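Long-range contact in Xaa-Pro Dipeptidase (Alteromonas macleodii, PDB 2QS8), which probably hydrolyses dipeptides or the C-terminal residues of peptides as a metal-dependent carboxypeptidase of the amidohydrolase superfamily: residues A[98-110]-A[400-412]. Sequence-based numbering, arbitrary orientation.
Sequences HAYVTFKSGFTTV and VDVVIKDGLLYEG
Phe-103, near the C-terminal end of helix 88-104, points its ring edge at the face of Tyr-410 on the hairpin 400-411. The ring centroids lie 5.0 Å apart with planes at 80°, a T-shaped pair in which Phe-103 CZ comes within 3.6 Å of Tyr-410 CD2. With CG anti to the backbone N (chi1 175°), the Phe-103 ring extends far enough to reach the side chains of the hairpin. There Val-403 CG1 sits over one face in a CH-pi contact, 4.2 Å from the centroid. The extended Lys-405 passes the CE1-CZ rim of the ring at about a right angle, its CD 3.7 Å from Phe-103 CE1; a long aliphatic stem suits a place beside an aromatic ring, while its ammonium is hydrogen-bonded to Gly-134 O. Thr-108 turns its methyl, CG2, to Val-403 CG1 at 3.8 Å. Val-400 sets CG2 3.3 Å from Ser-105 O, just past the helix end, where Gly-106 closes a Schellman motif with a positive phi (115°) that suits glycine. At the more exposed side, Lys-104 crosses the Glu-411 carboxylate obliquely, and NZ stays 4.1 Å from OE1, beyond a salt bridge. A classic beta bulge sets Tyr-410 and Glu-411 together opposite Val-403, so both face the helix. The whole is a helix-on-hairpin interface, joining a helix and strand of the amidohydrolase TIM barrel to the C-terminal hairpin of its accessory beta-sheet domain.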
loop_
_atom_site.group_PDB
_atom_site.type_symbol
_atom_site.label_atom_id
_atom_site.label_comp_id
_atom_site.label_asym_id
_atom_site.label_seq_id
_atom_site.Cartn_x
_atom_site.Cartn_y
_atom_site.Cartn_z
ATOM N N HIS A 98 -39.907 3.248 -3.509
ATOM C CA HIS A 98 -39.354 3.459 -4.829
ATOM C C HIS A 98 -39.408 2.161 -5.626
ATOM O O HIS A 98 -39.751 2.166 -6.807
ATOM C CB HIS A 98 -37.909 3.939 -4.728
ATOM C CG HIS A 98 -37.768 5.294 -4.106
ATOM N ND1 HIS A 98 -36.561 5.766 -3.626
ATOM C CD2 HIS A 98 -38.660 6.290 -3.930
ATOM C CE1 HIS A 98 -36.725 6.999 -3.183
ATOM N NE2 HIS A 98 -37.985 7.345 -3.354
ATOM N N ALA A 99 -39.075 1.057 -4.973
ATOM C CA ALA A 99 -39.066 -0.237 -5.632
ATOM C C ALA A 99 -40.470 -0.675 -5.996
ATOM O O ALA A 99 -40.710 -1.170 -7.089
ATOM C CB ALA A 99 -38.421 -1.279 -4.730
ATOM N N TYR A 100 -41.400 -0.493 -5.071
ATOM C CA TYR A 100 -42.765 -0.896 -5.322
ATOM C C TYR A 100 -43.423 -0.147 -6.491
ATOM O O TYR A 100 -44.074 -0.774 -7.335
ATOM C CB TYR A 100 -43.615 -0.735 -4.067
ATOM C CG TYR A 100 -44.995 -1.280 -4.264
ATOM C CD1 TYR A 100 -45.194 -2.641 -4.503
ATOM C CD2 TYR A 100 -46.101 -0.433 -4.299
ATOM C CE1 TYR A 100 -46.464 -3.145 -4.779
ATOM C CE2 TYR A 100 -47.376 -0.924 -4.576
ATOM C CZ TYR A 100 -47.549 -2.278 -4.815
ATOM O OH TYR A 100 -48.805 -2.766 -5.088
ATOM N N VAL A 101 -43.263 1.173 -6.554
ATOM C CA VAL A 101 -43.872 1.919 -7.647
ATOM C C VAL A 101 -43.239 1.564 -8.993
ATOM O O VAL A 101 -43.895 1.630 -10.033
ATOM C CB VAL A 101 -43.772 3.463 -7.440
ATOM C CG1 VAL A 101 -44.420 3.860 -6.120
ATOM C CG2 VAL A 101 -42.319 3.912 -7.490
ATOM N N THR A 102 -41.964 1.188 -8.968
ATOM C CA THR A 102 -41.255 0.828 -10.185
ATOM C C THR A 102 -41.756 -0.527 -10.664
ATOM O O THR A 102 -41.939 -0.760 -11.858
ATOM C CB THR A 102 -39.734 0.756 -9.938
ATOM O OG1 THR A 102 -39.241 2.049 -9.550
ATOM C CG2 THR A 102 -39.013 0.309 -11.201
ATOM N N PHE A 103 -41.979 -1.407 -9.700
ATOM C CA PHE A 103 -42.459 -2.755 -9.939
ATOM C C PHE A 103 -43.881 -2.677 -10.473
ATOM O O PHE A 103 -44.215 -3.320 -11.463
ATOM C CB PHE A 103 -42.396 -3.540 -8.618
ATOM C CG PHE A 103 -42.970 -4.928 -8.689
ATOM C CD1 PHE A 103 -42.470 -5.866 -9.583
ATOM C CD2 PHE A 103 -43.991 -5.306 -7.827
ATOM C CE1 PHE A 103 -42.981 -7.168 -9.615
ATOM C CE2 PHE A 103 -44.504 -6.601 -7.851
ATOM C CZ PHE A 103 -43.999 -7.534 -8.748
ATOM N N LYS A 104 -44.704 -1.860 -9.826
ATOM C CA LYS A 104 -46.091 -1.688 -10.227
ATOM C C LYS A 104 -46.227 -1.056 -11.611
ATOM O O LYS A 104 -47.245 -1.220 -12.268
ATOM C CB LYS A 104 -46.820 -0.845 -9.186
ATOM C CG LYS A 104 -48.241 -0.442 -9.556
ATOM C CD LYS A 104 -48.822 0.520 -8.514
ATOM C CE LYS A 104 -50.204 1.038 -8.906
ATOM N NZ LYS A 104 -50.729 2.039 -7.916
ATOM N N SER A 105 -45.206 -0.339 -12.063
ATOM C CA SER A 105 -45.274 0.284 -13.381
ATOM C C SER A 105 -44.893 -0.702 -14.499
ATOM O O SER A 105 -44.883 -0.350 -15.680
ATOM C CB SER A 105 -44.370 1.519 -13.438
ATOM O OG SER A 105 -43.002 1.168 -13.568
ATOM N N GLY A 106 -44.577 -1.937 -14.119
ATOM C CA GLY A 106 -44.219 -2.930 -15.115
ATOM C C GLY A 106 -42.795 -3.472 -15.100
ATOM O O GLY A 106 -42.493 -4.411 -15.834
ATOM N N PHE A 107 -41.913 -2.896 -14.291
ATOM C CA PHE A 107 -40.540 -3.392 -14.242
ATOM C C PHE A 107 -40.369 -4.431 -13.140
ATOM O O PHE A 107 -40.290 -4.107 -11.955
ATOM C CB PHE A 107 -39.557 -2.233 -14.083
ATOM C CG PHE A 107 -39.478 -1.359 -15.302
ATOM C CD1 PHE A 107 -40.498 -0.462 -15.599
ATOM C CD2 PHE A 107 -38.416 -1.479 -16.191
ATOM C CE1 PHE A 107 -40.462 0.296 -16.766
ATOM C CE2 PHE A 107 -38.377 -0.728 -17.353
ATOM C CZ PHE A 107 -39.402 0.163 -17.642
ATOM N N THR A 108 -40.319 -5.689 -13.567
ATOM C CA THR A 108 -40.195 -6.831 -12.673
ATOM C C THR A 108 -38.752 -7.154 -12.285
ATOM O O THR A 108 -38.502 -7.877 -11.326
ATOM C CB THR A 108 -40.858 -8.069 -13.318
ATOM O OG1 THR A 108 -40.371 -8.236 -14.658
ATOM C CG2 THR A 108 -42.378 -7.902 -13.328
ATOM N N THR A 109 -37.800 -6.628 -13.037
ATOM C CA THR A 109 -36.403 -6.856 -12.726
ATOM C C THR A 109 -35.648 -5.552 -12.938
ATOM O O THR A 109 -35.886 -4.853 -13.921
ATOM C CB THR A 109 -35.762 -7.953 -13.631
ATOM O OG1 THR A 109 -36.420 -9.205 -13.429
ATOM C CG2 THR A 109 -34.282 -8.134 -13.282
ATOM N N VAL A 110 -34.756 -5.218 -12.008
ATOM C CA VAL A 110 -33.952 -4.007 -12.127
ATOM C C VAL A 110 -32.531 -4.270 -11.653
ATOM O O VAL A 110 -32.279 -5.197 -10.888
ATOM C CB VAL A 110 -34.521 -2.817 -11.288
ATOM C CG1 VAL A 110 -35.916 -2.449 -11.766
ATOM C CG2 VAL A 110 -34.555 -3.175 -9.807
ATOM N N VAL A 400 -49.332 0.541 -17.593
ATOM C CA VAL A 400 -49.278 -0.901 -17.379
ATOM C C VAL A 400 -50.233 -1.172 -16.223
ATOM O O VAL A 400 -50.103 -0.562 -15.173
ATOM C CB VAL A 400 -47.875 -1.346 -16.971
ATOM C CG1 VAL A 400 -47.899 -2.805 -16.557
ATOM C CG2 VAL A 400 -46.902 -1.116 -18.125
ATOM N N ASP A 401 -51.188 -2.073 -16.413
ATOM C CA ASP A 401 -52.161 -2.357 -15.363
ATOM C C ASP A 401 -52.160 -3.794 -14.849
ATOM O O ASP A 401 -52.991 -4.168 -14.018
ATOM C CB ASP A 401 -53.566 -1.974 -15.844
ATOM C CG ASP A 401 -54.071 -2.872 -16.962
ATOM O OD1 ASP A 401 -53.308 -3.132 -17.916
ATOM O OD2 ASP A 401 -55.236 -3.315 -16.884
ATOM N N VAL A 402 -51.225 -4.602 -15.338
ATOM C CA VAL A 402 -51.127 -5.984 -14.892
ATOM C C VAL A 402 -49.664 -6.347 -14.729
ATOM O O VAL A 402 -48.861 -6.157 -15.639
ATOM C CB VAL A 402 -51.802 -6.975 -15.903
ATOM C CG1 VAL A 402 -51.528 -8.425 -15.494
ATOM C CG2 VAL A 402 -53.302 -6.745 -15.939
ATOM N N VAL A 403 -49.315 -6.868 -13.566
ATOM C CA VAL A 403 -47.941 -7.254 -13.313
ATOM C C VAL A 403 -47.920 -8.605 -12.628
ATOM O O VAL A 403 -48.478 -8.764 -11.541
ATOM C CB VAL A 403 -47.215 -6.223 -12.407
ATOM C CG1 VAL A 403 -45.781 -6.666 -12.153
ATOM C CG2 VAL A 403 -47.246 -4.845 -13.049
ATOM N N ILE A 404 -47.286 -9.575 -13.285
ATOM C CA ILE A 404 -47.150 -10.924 -12.751
ATOM C C ILE A 404 -45.669 -11.211 -12.581
ATOM O O ILE A 404 -44.879 -10.988 -13.492
ATOM C CB ILE A 404 -47.750 -11.985 -13.697
ATOM C CG1 ILE A 404 -49.246 -11.707 -13.897
ATOM C CG2 ILE A 404 -47.546 -13.370 -13.109
ATOM C CD1 ILE A 404 -49.935 -12.614 -14.908
ATOM N N LYS A 405 -45.296 -11.702 -11.412
ATOM C CA LYS A 405 -43.900 -11.999 -11.143
ATOM C C LYS A 405 -43.794 -13.359 -10.481
ATOM O O LYS A 405 -44.450 -13.620 -9.474
ATOM C CB LYS A 405 -43.308 -10.932 -10.227
ATOM C CG LYS A 405 -41.881 -11.209 -9.783
ATOM C CD LYS A 405 -41.596 -10.440 -8.501
ATOM C CE LYS A 405 -40.278 -10.828 -7.884
ATOM N NZ LYS A 405 -40.154 -10.210 -6.544
ATOM N N ASP A 406 -42.962 -14.215 -11.065
ATOM C CA ASP A 406 -42.754 -15.566 -10.569
ATOM C C ASP A 406 -44.071 -16.342 -10.527
ATOM O O ASP A 406 -44.329 -17.103 -9.594
ATOM C CB ASP A 406 -42.115 -15.519 -9.176
ATOM C CG ASP A 406 -41.171 -16.679 -8.927
ATOM O OD1 ASP A 406 -40.276 -16.917 -9.776
ATOM O OD2 ASP A 406 -41.314 -17.346 -7.880
ATOM N N GLY A 407 -44.901 -16.142 -11.546
ATOM C CA GLY A 407 -46.172 -16.840 -11.610
ATOM C C GLY A 407 -47.264 -16.309 -10.698
ATOM O O GLY A 407 -48.338 -16.905 -10.622
ATOM N N LEU A 408 -46.999 -15.205 -9.998
ATOM C CA LEU A 408 -47.999 -14.615 -9.102
ATOM C C LEU A 408 -48.456 -13.243 -9.587
ATOM O O LEU A 408 -47.656 -12.433 -10.059
ATOM C CB LEU A 408 -47.459 -14.513 -7.672
ATOM C CG LEU A 408 -47.578 -15.751 -6.766
ATOM C CD1 LEU A 408 -46.946 -16.974 -7.418
ATOM C CD2 LEU A 408 -46.897 -15.456 -5.438
ATOM N N LEU A 409 -49.755 -12.991 -9.469
ATOM C CA LEU A 409 -50.349 -11.735 -9.910
ATOM C C LEU A 409 -50.392 -10.703 -8.789
ATOM O O LEU A 409 -50.938 -10.965 -7.717
ATOM C CB LEU A 409 -51.771 -11.989 -10.424
ATOM C CG LEU A 409 -52.556 -10.806 -10.996
ATOM C CD1 LEU A 409 -52.033 -10.439 -12.374
ATOM C CD2 LEU A 409 -54.021 -11.176 -11.085
ATOM N N TYR A 410 -49.817 -9.532 -9.043
ATOM C CA TYR A 410 -49.799 -8.455 -8.057
ATOM C C TYR A 410 -50.768 -7.357 -8.483
ATOM O O TYR A 410 -51.591 -6.898 -7.689
ATOM C CB TYR A 410 -48.386 -7.876 -7.930
ATOM C CG TYR A 410 -47.380 -8.830 -7.331
ATOM C CD1 TYR A 410 -47.058 -8.774 -5.973
ATOM C CD2 TYR A 410 -46.755 -9.792 -8.115
ATOM C CE1 TYR A 410 -46.133 -9.657 -5.413
ATOM C CE2 TYR A 410 -45.834 -10.678 -7.569
ATOM C CZ TYR A 410 -45.526 -10.609 -6.220
ATOM O OH TYR A 410 -44.616 -11.496 -5.691
ATOM N N GLU A 411 -50.670 -6.954 -9.746
ATOM C CA GLU A 411 -51.523 -5.903 -10.288
ATOM C C GLU A 411 -52.426 -6.450 -11.385
ATOM O O GLU A 411 -51.969 -7.187 -12.259
ATOM C CB GLU A 411 -50.669 -4.769 -10.865
ATOM C CG GLU A 411 -51.275 -3.389 -10.678
ATOM C CD GLU A 411 -51.159 -2.891 -9.243
ATOM O OE1 GLU A 411 -51.760 -1.842 -8.936
ATOM O OE2 GLU A 411 -50.463 -3.539 -8.425
ATOM N N GLY A 412 -53.703 -6.071 -11.336
ATOM C CA GLY A 412 -54.663 -6.519 -12.330
ATOM C C GLY A 412 -55.680 -7.499 -11.773
ATOM O O GLY A 412 -56.080 -8.432 -12.508
#